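Local coordinates for protein HD superfamily hydrolase (Clostridium acetobutylicum ATCC 824, PDB 3CCG) that probably hydrolyses diadenosine tetraphosphate symmetrically to two ADP at a di-iron site of the HD-hydrolase type, at residues H112-P117 / H175-E180; Y21-G26 / V51-K56; A155-F160 / Y184-K189. One frame throughout, in Å; residues are numbered along the deposited sequence. Where two conformers were deposited one is given.

Interaction 1: residues H112-P117 / H175-E180; sequences HTTGRP and HHNTIE. With FE (Fe (III) ion), chain B.
T178 and T114 make the tight centre of this contact. The hydroxyl OG1 of T178 donates to T114 O over 2.8 Å, on a lone pair in the carbonyl plane, with a C=O...OG1 angle of 115°. T178 OG1 also presses on T114 CB, 3.4 Å away. It can do both because it stands anti to its own carbonyl carbon (chi1 -61°), on the backbone-N side of CB. T114 divides its branches: the methyl goes over one face of the H175 ring, the hydroxyl to its own loop. T114 CG2 lies 4.1 Å from the H175 ring centroid, a CH-pi contact displaced toward the rim. T114 OG1 bonds to G115 O at 2.8 Å. That same carbonyl closes on the asparagine, G115 O to N177 CB being 3.3 Å. H175 is the N-cap: its ND1 accepts from N177 N at 2.9 Å, close to the ring plane, so the imidazole caps the helix with an edge while a face takes the methyl.

The other side is looser and wetter. A water joins T114 OG1 to N177 ND2. P117 lies alongside E180, with P117 CG 3.8 Å from E180 CB. The E180 carboxylate takes a hydrogen bond from H176 ND1, while R116 turns out of the contact to a salt bridge with E123. H112, at the far end of the loop, binds iron through NE2 at 2.2 Å; D53 and H86 are the other protein ligands of that ion.

The contact thus lays the loop between helices 103-110 and 121-132 on the first turn of helix 176-188. From that turn T178 also touches F160 and I179 touches I164, both on helix 152-170, and I179 meets L174 of the second subunit.

Interaction 2: residues Y21-G26 / V51-K56; sequences YKHSLG and VHDCAK. With FE (Fe (III) ion), chain C; FE (Fe (III) ion), chain B; PO4 (phosphate ion), chain D.
The rings of H23 and H52 meet obliquely across this contact, centroids 5.5 Å apart and planes at 68°. Over one face of the H52 ring lies CB of D53, set toward the rim, while at its edge, in plane, come H23 NE2 and an iron. The H23 ring has D53 OD2 at its own edge, and phosphate O4 approaches it obliquely. The carboxylate of D53 is turned 38° from that ring, and D53 OD2 stops 3.4 Å from H23 NE2; this is no hydrogen bond, since both atoms bind the same iron.

That ion is held by H23 NE2 at 2.3 Å, H52 NE2 at 2.5 Å and D53 OD2 at 2.5 Å, with D130 and a phosphate oxygen; a water between the two irons sits implausibly close to this one, so its bond here is doubtful. D53 bridges the metals: its OD1 binds the second iron at 2.2 Å, where H86 and H112 are the remaining protein ligands. Second-shell bonds fix the rotation of both imidazoles, from H23 ND1 to E133 and from H52 ND1 to G49 O. Away from the metals, a water accepts from D53 N and donates to S24 OG, whose own bond runs back to R20 O, joining helix 5-38 to the loop.

K56 bends at chi2 (66°) and brings NZ to two oxygens of the phosphate, 2.8 Å from both O1 and O3. H23, H52, D53 and D130 form the H...HD...D signature of the HD domain. The phosphate, probably from the crystallisation liquor, spans both irons and also meets a lysine, a setting that would probably draw charge from its oxygens. This is consistent with a phosphate of the nucleotide substrate binding here for hydrolysis.

Interaction 3: residues A155-F160 / Y184-K189; sequences ALLMSF and YLISRK
With CG anti to the backbone N (chi1 -172°), L157 extends from helix 152-170 and reaches toward segment 184-189, CD1 to I186 and CD2 to K189. L185 answers from across: its first torsion, with CG anti to the carbonyl carbon (chi1 -68°), aims the branch, and an extended second torsion carries CD1 to F160 and L156. The contact rests mainly on F160, whose CE2 is 3.8 Å from L185 CD1; the methyl comes obliquely to the ring, and the two side chains cross at about a right angle. L156 was deposited in two conformers, and in the one given its CB is likewise 3.8 Å from L185 CD1. Within its own helix, L156 O lies over one face of the F160 ring, displaced toward the rim.

These are two neighbouring helices of an all-helical protein, joined by a short connection, so that the chain doubles back. Their local axes come within 10.6 Å and run at 139°, closer to antiparallel than to perpendicular; at this spacing leucines bridge the gap and no hydrogen bond crosses it.

Beyond L185, the partners of L157 are I186 and K189. L157 CD1 touches I186 CG1 at 4.2 Å, a light apolar contact. K189, extended beyond CG, crosses L157 at about a right angle and brings NZ to 3.5 Å from L157 CD2, so the aliphatic chain and its charged tip both skirt the leucine where K189 is exposed. From helix 152-170, L156 and S159 also touch helix 121-132, the latter hydrogen-bonded to Y127; I186 also packs on G172 of the second subunit.

Along the chain, interaction 2 closes before the other two open, while the segments of interactions 1 and 3 alternate. Interactions 1 and 2 lie on opposite sides of the chain's centre, their centres about 20 Å apart, yet they meet at the iron bound by both H112 and D53. Interactions 1 and 3 are about 11 Å apart between centres and share helix 176-188; F160 touches T114 and T178, and P117 touches Y184. Interactions 2 and 3 make no touch, their nearest atoms being about 12 Å apart. The loop 112-117 therefore runs from the metal site to helix 152-170 and helix 176-188, the latter also packing on the second subunit.

Interaction 1: residues H112-P117 / H175-E180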
loop_
_atom_site.group_PDB
_atom_site.type_symbol
_atom_site.label_atom_id
_atom_site.label_comp_id
_atom_site.label_asym_id
_atom_site.label_seq_id
_atom_site.Cartn_x
_atom_site.Cartn_y
_atom_site.Cartn_z
ATOM N N HIS A 112 3.252 2.382 -16.649
ATOM C CA HIS A 112 2.098 1.623 -17.084
ATOM C C HIS A 112 1.839 0.357 -16.290
ATOM O O HIS A 112 0.736 -0.173 -16.390
ATOM C CB HIS A 112 2.197 1.228 -18.592
ATOM C CG HIS A 112 3.003 -0.005 -18.889
ATOM N ND1 HIS A 112 4.352 -0.019 -19.172
ATOM C CD2 HIS A 112 2.587 -1.289 -18.989
ATOM C CE1 HIS A 112 4.732 -1.279 -19.389
ATOM N NE2 HIS A 112 3.666 -2.064 -19.318
ATOM N N THR A 113 2.833 -0.149 -15.582
ATOM C CA THR A 113 2.690 -1.454 -14.863
ATOM C C THR A 113 2.045 -1.286 -13.498
ATOM O O THR A 113 1.397 -2.222 -13.025
ATOM C CB THR A 113 3.995 -2.228 -14.719
ATOM O OG1 THR A 113 4.895 -1.524 -13.817
ATOM C CG2 THR A 113 4.643 -2.428 -16.043
ATOM N N THR A 114 2.231 -0.121 -12.887
ATOM C CA THR A 114 1.724 0.158 -11.550
ATOM C C THR A 114 0.838 1.374 -11.374
ATOM O O THR A 114 0.075 1.483 -10.401
ATOM C CB THR A 114 2.927 0.421 -10.556
ATOM O OG1 THR A 114 3.696 1.529 -11.012
ATOM C CG2 THR A 114 3.859 -0.794 -10.443
ATOM N N GLY A 115 0.947 2.329 -12.264
ATOM C CA GLY A 115 0.352 3.614 -12.058
ATOM C C GLY A 115 1.205 4.391 -11.038
ATOM O O GLY A 115 2.263 3.925 -10.564
ATOM N N ARG A 116 0.786 5.606 -10.737
ATOM C CA ARG A 116 1.454 6.422 -9.728
ATOM C C ARG A 116 0.553 7.557 -9.368
ATOM O O ARG A 116 -0.464 7.789 -10.021
ATOM C CB ARG A 116 2.789 6.957 -10.268
ATOM C CG ARG A 116 2.645 7.964 -11.473
ATOM C CD ARG A 116 3.900 8.752 -11.683
ATOM N NE ARG A 116 3.837 9.578 -12.877
ATOM C CZ ARG A 116 4.751 10.482 -13.189
ATOM N NH1 ARG A 116 5.762 10.742 -12.383
ATOM N NH2 ARG A 116 4.655 11.182 -14.313
ATOM N N PRO A 117 0.904 8.297 -8.315
ATOM C CA PRO A 117 0.103 9.489 -8.101
ATOM C C PRO A 117 0.296 10.530 -9.176
ATOM O O PRO A 117 1.325 10.598 -9.800
ATOM C CB PRO A 117 0.656 10.058 -6.781
ATOM C CG PRO A 117 1.489 9.033 -6.209
ATOM C CD PRO A 117 1.910 8.070 -7.270
ATOM N N HIS A 175 2.864 -3.176 -4.443
ATOM C CA HIS A 175 3.790 -2.125 -4.786
ATOM C C HIS A 175 3.268 -0.752 -4.347
ATOM O O HIS A 175 2.112 -0.392 -4.608
ATOM C CB HIS A 175 4.056 -2.148 -6.301
ATOM C CG HIS A 175 5.217 -1.326 -6.707
ATOM N ND1 HIS A 175 5.205 0.051 -6.729
ATOM C CD2 HIS A 175 6.454 -1.696 -7.124
ATOM C CE1 HIS A 175 6.388 0.496 -7.120
ATOM N NE2 HIS A 175 7.158 -0.541 -7.378
ATOM N N HIS A 176 4.139 0.028 -3.716
ATOM C CA HIS A 176 3.728 1.326 -3.182
ATOM C C HIS A 176 3.150 2.259 -4.222
ATOM O O HIS A 176 2.270 3.064 -3.944
ATOM C CB HIS A 176 4.874 2.035 -2.429
ATOM C CG HIS A 176 5.937 2.596 -3.314
ATOM N ND1 HIS A 176 5.954 3.913 -3.714
ATOM C CD2 HIS A 176 6.987 2.003 -3.928
ATOM C CE1 HIS A 176 7.010 4.117 -4.486
ATOM N NE2 HIS A 176 7.633 2.970 -4.652
ATOM N N ASN A 177 3.622 2.148 -5.474
ATOM C CA ASN A 177 3.113 3.066 -6.503
ATOM C C ASN A 177 1.627 2.871 -6.783
ATOM O O ASN A 177 0.883 3.825 -7.033
ATOM C CB ASN A 177 3.894 2.977 -7.817
ATOM C CG ASN A 177 5.119 3.865 -7.821
ATOM O OD1 ASN A 177 5.215 4.809 -7.048
ATOM N ND2 ASN A 177 6.051 3.563 -8.687
ATOM N N THR A 178 1.200 1.621 -6.720
ATOM C CA THR A 178 -0.189 1.295 -6.966
ATOM C C THR A 178 -1.064 1.798 -5.792
ATOM O O THR A 178 -2.142 2.407 -5.973
ATOM C CB THR A 178 -0.383 -0.158 -7.242
ATOM O OG1 THR A 178 0.377 -0.482 -8.420
ATOM C CG2 THR A 178 -1.864 -0.404 -7.510
ATOM N N ILE A 179 -0.528 1.602 -4.586
ATOM C CA ILE A 179 -1.264 2.044 -3.387
ATOM C C ILE A 179 -1.385 3.584 -3.403
ATOM O O ILE A 179 -2.472 4.164 -3.161
ATOM C CB ILE A 179 -0.572 1.547 -2.089
ATOM C CG1 ILE A 179 -0.445 0.019 -2.048
ATOM C CG2 ILE A 179 -1.324 2.061 -0.853
ATOM C CD1 ILE A 179 -1.729 -0.772 -2.308
ATOM N N GLU A 180 -0.275 4.223 -3.701
ATOM C CA GLU A 180 -0.195 5.704 -3.719
ATOM C C GLU A 180 -1.028 6.288 -4.881
ATOM O O GLU A 180 -1.731 7.285 -4.723
ATOM C CB GLU A 180 1.246 6.213 -3.673
ATOM C CG GLU A 180 1.821 5.775 -2.329
ATOM C CD GLU A 180 3.310 5.590 -2.223
ATOM O OE1 GLU A 180 4.040 5.957 -3.155
ATOM O OE2 GLU A 180 3.744 5.071 -1.137
HETATM FE FE FE B . 3.380 -4.242 -19.512
HETATM O O HOH W 1 6.270 1.875 -10.554
HETATM O O HOH W 2 1.634 -3.834 -20.498
HETATM O O HOH W 3 2.325 -4.354 -17.704
#

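Interaction 2: residues Y21-G26 / V51-K56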
loop_
_atom_site.group_PDB
_atom_site.type_symbol
_atom_site.label_atom_id
_atom_site.label_comp_id
_atom_site.label_asym_id
_atom_site.label_seq_id
_atom_site.Cartn_x
_atom_site.Cartn_y
_atom_site.Cartn_z
ATOM N N TYR A 21 3.400 -8.907 -29.620
ATOM C CA TYR A 21 3.408 -7.844 -30.609
ATOM C C TYR A 21 1.971 -7.488 -30.995
ATOM O O TYR A 21 1.586 -6.313 -31.039
ATOM C CB TYR A 21 4.229 -8.211 -31.855
ATOM C CG TYR A 21 4.115 -7.203 -32.965
ATOM C CD1 TYR A 21 4.718 -5.971 -32.872
ATOM C CD2 TYR A 21 3.393 -7.483 -34.126
ATOM C CE1 TYR A 21 4.609 -5.037 -33.877
ATOM C CE2 TYR A 21 3.277 -6.551 -35.120
ATOM C CZ TYR A 21 3.881 -5.340 -34.995
ATOM O OH TYR A 21 3.783 -4.403 -35.971
ATOM N N LYS A 22 1.146 -8.508 -31.210
ATOM C CA LYS A 22 -0.269 -8.252 -31.515
ATOM C C LYS A 22 -0.944 -7.493 -30.364
ATOM O O LYS A 22 -1.699 -6.560 -30.612
ATOM C CB LYS A 22 -1.036 -9.540 -31.856
ATOM C CG LYS A 22 -2.502 -9.309 -32.222
ATOM N N HIS A 23 -0.683 -7.911 -29.122
ATOM C CA HIS A 23 -1.170 -7.193 -27.897
ATOM C C HIS A 23 -0.799 -5.723 -27.986
ATOM O O HIS A 23 -1.613 -4.843 -27.738
ATOM C CB HIS A 23 -0.637 -7.838 -26.566
ATOM C CG HIS A 23 -0.618 -6.938 -25.336
ATOM N ND1 HIS A 23 -1.740 -6.605 -24.597
ATOM C CD2 HIS A 23 0.442 -6.430 -24.641
ATOM C CE1 HIS A 23 -1.381 -5.846 -23.566
ATOM N NE2 HIS A 23 -0.057 -5.734 -23.559
ATOM N N SER A 24 0.457 -5.474 -28.347
ATOM C CA SER A 24 0.971 -4.093 -28.420
ATOM C C SER A 24 0.249 -3.273 -29.472
ATOM O O SER A 24 -0.045 -2.098 -29.251
ATOM C CB SER A 24 2.462 -4.089 -28.661
ATOM O OG SER A 24 3.182 -4.772 -27.608
ATOM N N LEU A 25 -0.059 -3.874 -30.608
ATOM C CA LEU A 25 -0.844 -3.141 -31.632
ATOM C C LEU A 25 -2.229 -2.860 -31.087
ATOM O O LEU A 25 -2.830 -1.821 -31.324
ATOM C CB LEU A 25 -0.971 -3.918 -32.943
ATOM C CG LEU A 25 0.320 -4.120 -33.732
ATOM C CD1 LEU A 25 0.141 -5.002 -35.016
ATOM C CD2 LEU A 25 0.918 -2.792 -34.108
ATOM N N GLY A 26 -2.769 -3.786 -30.309
ATOM C CA GLY A 26 -4.060 -3.551 -29.692
ATOM C C GLY A 26 -4.016 -2.390 -28.719
ATOM O O GLY A 26 -4.912 -1.551 -28.665
ATOM N N VAL A 51 4.941 1.079 -28.036
ATOM C CA VAL A 51 6.228 0.667 -27.467
ATOM C C VAL A 51 6.216 0.384 -25.974
ATOM O O VAL A 51 7.229 -0.029 -25.414
ATOM C CB VAL A 51 7.323 1.695 -27.780
ATOM C CG1 VAL A 51 7.344 2.039 -29.295
ATOM C CG2 VAL A 51 7.149 2.937 -26.983
ATOM N N HIS A 52 5.059 0.456 -25.349
ATOM C CA HIS A 52 4.977 0.400 -23.875
ATOM C C HIS A 52 5.596 -0.887 -23.325
ATOM O O HIS A 52 6.140 -0.845 -22.207
ATOM C CB HIS A 52 3.543 0.541 -23.366
ATOM C CG HIS A 52 2.745 -0.707 -23.476
ATOM N ND1 HIS A 52 2.213 -1.206 -24.659
ATOM C CD2 HIS A 52 2.412 -1.603 -22.526
ATOM C CE1 HIS A 52 1.578 -2.333 -24.406
ATOM N NE2 HIS A 52 1.702 -2.614 -23.121
ATOM N N ASP A 53 5.496 -1.993 -24.057
ATOM C CA ASP A 53 5.946 -3.304 -23.557
ATOM C C ASP A 53 7.285 -3.675 -24.237
ATOM O O ASP A 53 7.614 -4.846 -24.297
ATOM C CB ASP A 53 4.902 -4.431 -23.742
ATOM C CG ASP A 53 4.141 -4.741 -22.515
ATOM O OD1 ASP A 53 4.416 -4.236 -21.422
ATOM O OD2 ASP A 53 3.175 -5.529 -22.631
ATOM N N CYS A 54 8.029 -2.713 -24.751
ATOM C CA CYS A 54 9.250 -3.034 -25.478
ATOM C C CYS A 54 10.283 -3.885 -24.663
ATOM O O CYS A 54 11.160 -4.590 -25.255
ATOM C CB CYS A 54 9.874 -1.785 -26.145
ATOM S SG CYS A 54 10.553 -0.593 -25.013
ATOM N N ALA A 55 10.237 -3.781 -23.327
ATOM C CA ALA A 55 11.174 -4.504 -22.435
ATOM C C ALA A 55 10.509 -5.703 -21.778
ATOM O O ALA A 55 11.105 -6.357 -20.958
ATOM C CB ALA A 55 11.708 -3.587 -21.343
ATOM N N LYS A 56 9.280 -6.008 -22.191
ATOM C CA LYS A 56 8.500 -7.061 -21.541
ATOM C C LYS A 56 9.132 -8.463 -21.539
ATOM O O LYS A 56 8.958 -9.204 -20.559
ATOM C CB LYS A 56 7.111 -7.144 -22.215
ATOM C CG LYS A 56 6.165 -8.278 -21.672
ATOM C CD LYS A 56 5.807 -7.979 -20.294
ATOM C CE LYS A 56 4.687 -8.955 -19.786
ATOM N NZ LYS A 56 4.098 -8.591 -18.522
HETATM FE FE FE C . 0.984 -4.668 -21.843
HETATM FE FE FE B . 3.380 -4.242 -19.512
HETATM P P PO4 D . 1.332 -6.864 -19.504
HETATM O O1 PO4 D . 2.833 -6.338 -19.721
HETATM O O2 PO4 D . 0.501 -6.104 -18.447
HETATM O O3 PO4 D . 1.381 -8.367 -19.237
HETATM O O4 PO4 D . 0.544 -6.703 -20.736
HETATM O O HOH W 4 5.179 -2.865 -26.732
HETATM O O HOH W 2 1.634 -3.834 -20.498
HETATM O O HOH W 3 2.325 -4.354 -17.704
#

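Interaction 3: residues A155-F160 / Y184-K189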
loop_
_atom_site.group_PDB
_atom_site.type_symbol
_atom_site.label_atom_id
_atom_site.label_comp_id
_atom_site.label_asym_id
_atom_site.label_seq_id
_atom_site.Cartn_x
_atom_site.Cartn_y
_atom_site.Cartn_z
ATOM N N ALA A 155 -12.349 4.189 -13.939
ATOM C CA ALA A 155 -11.806 2.973 -14.482
ATOM C C ALA A 155 -10.481 2.607 -13.791
ATOM O O ALA A 155 -10.245 1.459 -13.466
ATOM C CB ALA A 155 -11.600 3.140 -16.010
ATOM N N LEU A 156 -9.611 3.591 -13.615
ATOM C CA LEU A 156 -8.324 3.299 -12.951
ATOM C C LEU A 156 -8.576 2.785 -11.537
ATOM O O LEU A 156 -8.063 1.726 -11.153
ATOM C CB LEU A 156 -7.405 4.500 -12.927
ATOM C CG LEU A 156 -6.419 4.601 -14.085
ATOM C CD1 LEU A 156 -7.102 4.873 -15.400
ATOM C CD2 LEU A 156 -5.393 5.697 -13.763
ATOM N N LEU A 157 -9.456 3.486 -10.825
ATOM C CA LEU A 157 -9.762 3.093 -9.454
ATOM C C LEU A 157 -10.262 1.660 -9.400
ATOM O O LEU A 157 -9.810 0.866 -8.575
ATOM C CB LEU A 157 -10.727 4.125 -8.848
ATOM C CG LEU A 157 -11.056 4.036 -7.357
ATOM C CD1 LEU A 157 -9.794 3.911 -6.519
ATOM C CD2 LEU A 157 -11.891 5.273 -6.931
HETATM N N MSE A 158 -11.149 1.306 -10.323
HETATM C CA MSE A 158 -11.652 -0.041 -10.389
HETATM C C MSE A 158 -10.508 -1.033 -10.624
HETATM O O MSE A 158 -10.465 -2.128 -10.061
HETATM C CB MSE A 158 -12.693 -0.132 -11.508
HETATM C CG MSE A 158 -13.904 0.748 -11.274
HETATM SE SE MSE A 158 -14.983 0.888 -12.862
HETATM C CE MSE A 158 -14.761 -1.069 -13.357
ATOM N N SER A 159 -9.586 -0.654 -11.509
ATOM C CA SER A 159 -8.432 -1.520 -11.813
ATOM C C SER A 159 -7.480 -1.725 -10.630
ATOM O O SER A 159 -7.042 -2.856 -10.351
ATOM C CB SER A 159 -7.667 -0.994 -13.058
ATOM O OG SER A 159 -6.664 -1.916 -13.440
ATOM N N PHE A 160 -7.193 -0.623 -9.935
ATOM C CA PHE A 160 -6.305 -0.641 -8.764
ATOM C C PHE A 160 -6.919 -1.542 -7.673
ATOM O O PHE A 160 -6.228 -2.383 -7.065
ATOM C CB PHE A 160 -6.064 0.765 -8.228
ATOM C CG PHE A 160 -5.326 1.681 -9.153
ATOM C CD1 PHE A 160 -4.332 1.227 -9.988
ATOM C CD2 PHE A 160 -5.538 3.012 -9.075
ATOM C CE1 PHE A 160 -3.624 2.117 -10.778
ATOM C CE2 PHE A 160 -4.824 3.913 -9.840
ATOM C CZ PHE A 160 -3.893 3.451 -10.705
ATOM N N TYR A 184 -4.253 8.749 -4.228
ATOM C CA TYR A 184 -4.273 10.043 -4.919
ATOM C C TYR A 184 -5.623 10.241 -5.632
ATOM O O TYR A 184 -6.221 11.315 -5.548
ATOM C CB TYR A 184 -3.091 10.147 -5.892
ATOM C CG TYR A 184 -3.036 11.490 -6.544
ATOM C CD1 TYR A 184 -3.794 11.753 -7.657
ATOM C CD2 TYR A 184 -2.207 12.490 -6.051
ATOM C CE1 TYR A 184 -3.763 12.991 -8.259
ATOM C CE2 TYR A 184 -2.161 13.749 -6.642
ATOM C CZ TYR A 184 -2.948 13.973 -7.757
ATOM O OH TYR A 184 -2.925 15.214 -8.358
ATOM N N LEU A 185 -6.131 9.216 -6.307
ATOM C CA LEU A 185 -7.438 9.309 -6.989
ATOM C C LEU A 185 -8.564 9.465 -5.980
ATOM O O LEU A 185 -9.474 10.247 -6.202
ATOM C CB LEU A 185 -7.714 8.123 -7.905
ATOM C CG LEU A 185 -6.791 8.093 -9.133
ATOM C CD1 LEU A 185 -7.220 6.891 -9.967
ATOM C CD2 LEU A 185 -6.880 9.403 -9.918
ATOM N N ILE A 186 -8.481 8.763 -4.858
ATOM C CA ILE A 186 -9.525 8.892 -3.856
ATOM C C ILE A 186 -9.560 10.308 -3.319
ATOM O O ILE A 186 -10.639 10.864 -3.139
ATOM C CB ILE A 186 -9.315 7.936 -2.722
ATOM C CG1 ILE A 186 -9.599 6.518 -3.212
ATOM C CG2 ILE A 186 -10.237 8.317 -1.537
ATOM C CD1 ILE A 186 -9.062 5.513 -2.318
ATOM N N SER A 187 -8.395 10.913 -3.141
ATOM C CA SER A 187 -8.304 12.250 -2.542
ATOM C C SER A 187 -8.710 13.375 -3.491
ATOM O O SER A 187 -8.908 14.523 -3.055
ATOM C CB SER A 187 -6.886 12.548 -2.044
ATOM O OG SER A 187 -6.034 12.869 -3.132
ATOM N N ARG A 188 -8.805 13.055 -4.778
ATOM C CA ARG A 188 -9.159 14.050 -5.804
ATOM C C ARG A 188 -10.613 13.855 -6.184
ATOM O O ARG A 188 -11.208 14.657 -6.902
ATOM C CB ARG A 188 -8.303 13.887 -7.068
ATOM C CG ARG A 188 -6.838 14.128 -6.867
ATOM C CD ARG A 188 -6.590 15.532 -6.400
ATOM N NE ARG A 188 -5.231 15.691 -5.900
ATOM N N LYS A 189 -11.165 12.769 -5.676
ATOM C CA LYS A 189 -12.527 12.354 -5.983
ATOM C C LYS A 189 -13.490 12.865 -4.928
ATOM O O LYS A 189 -13.224 13.881 -4.277
ATOM C CB LYS A 189 -12.571 10.832 -6.056
ATOM C CG LYS A 189 -13.920 10.192 -6.277
ATOM C CD LYS A 189 -13.775 8.710 -5.976
ATOM C CE LYS A 189 -15.092 7.970 -6.001
ATOM N NZ LYS A 189 -14.900 6.518 -5.666
#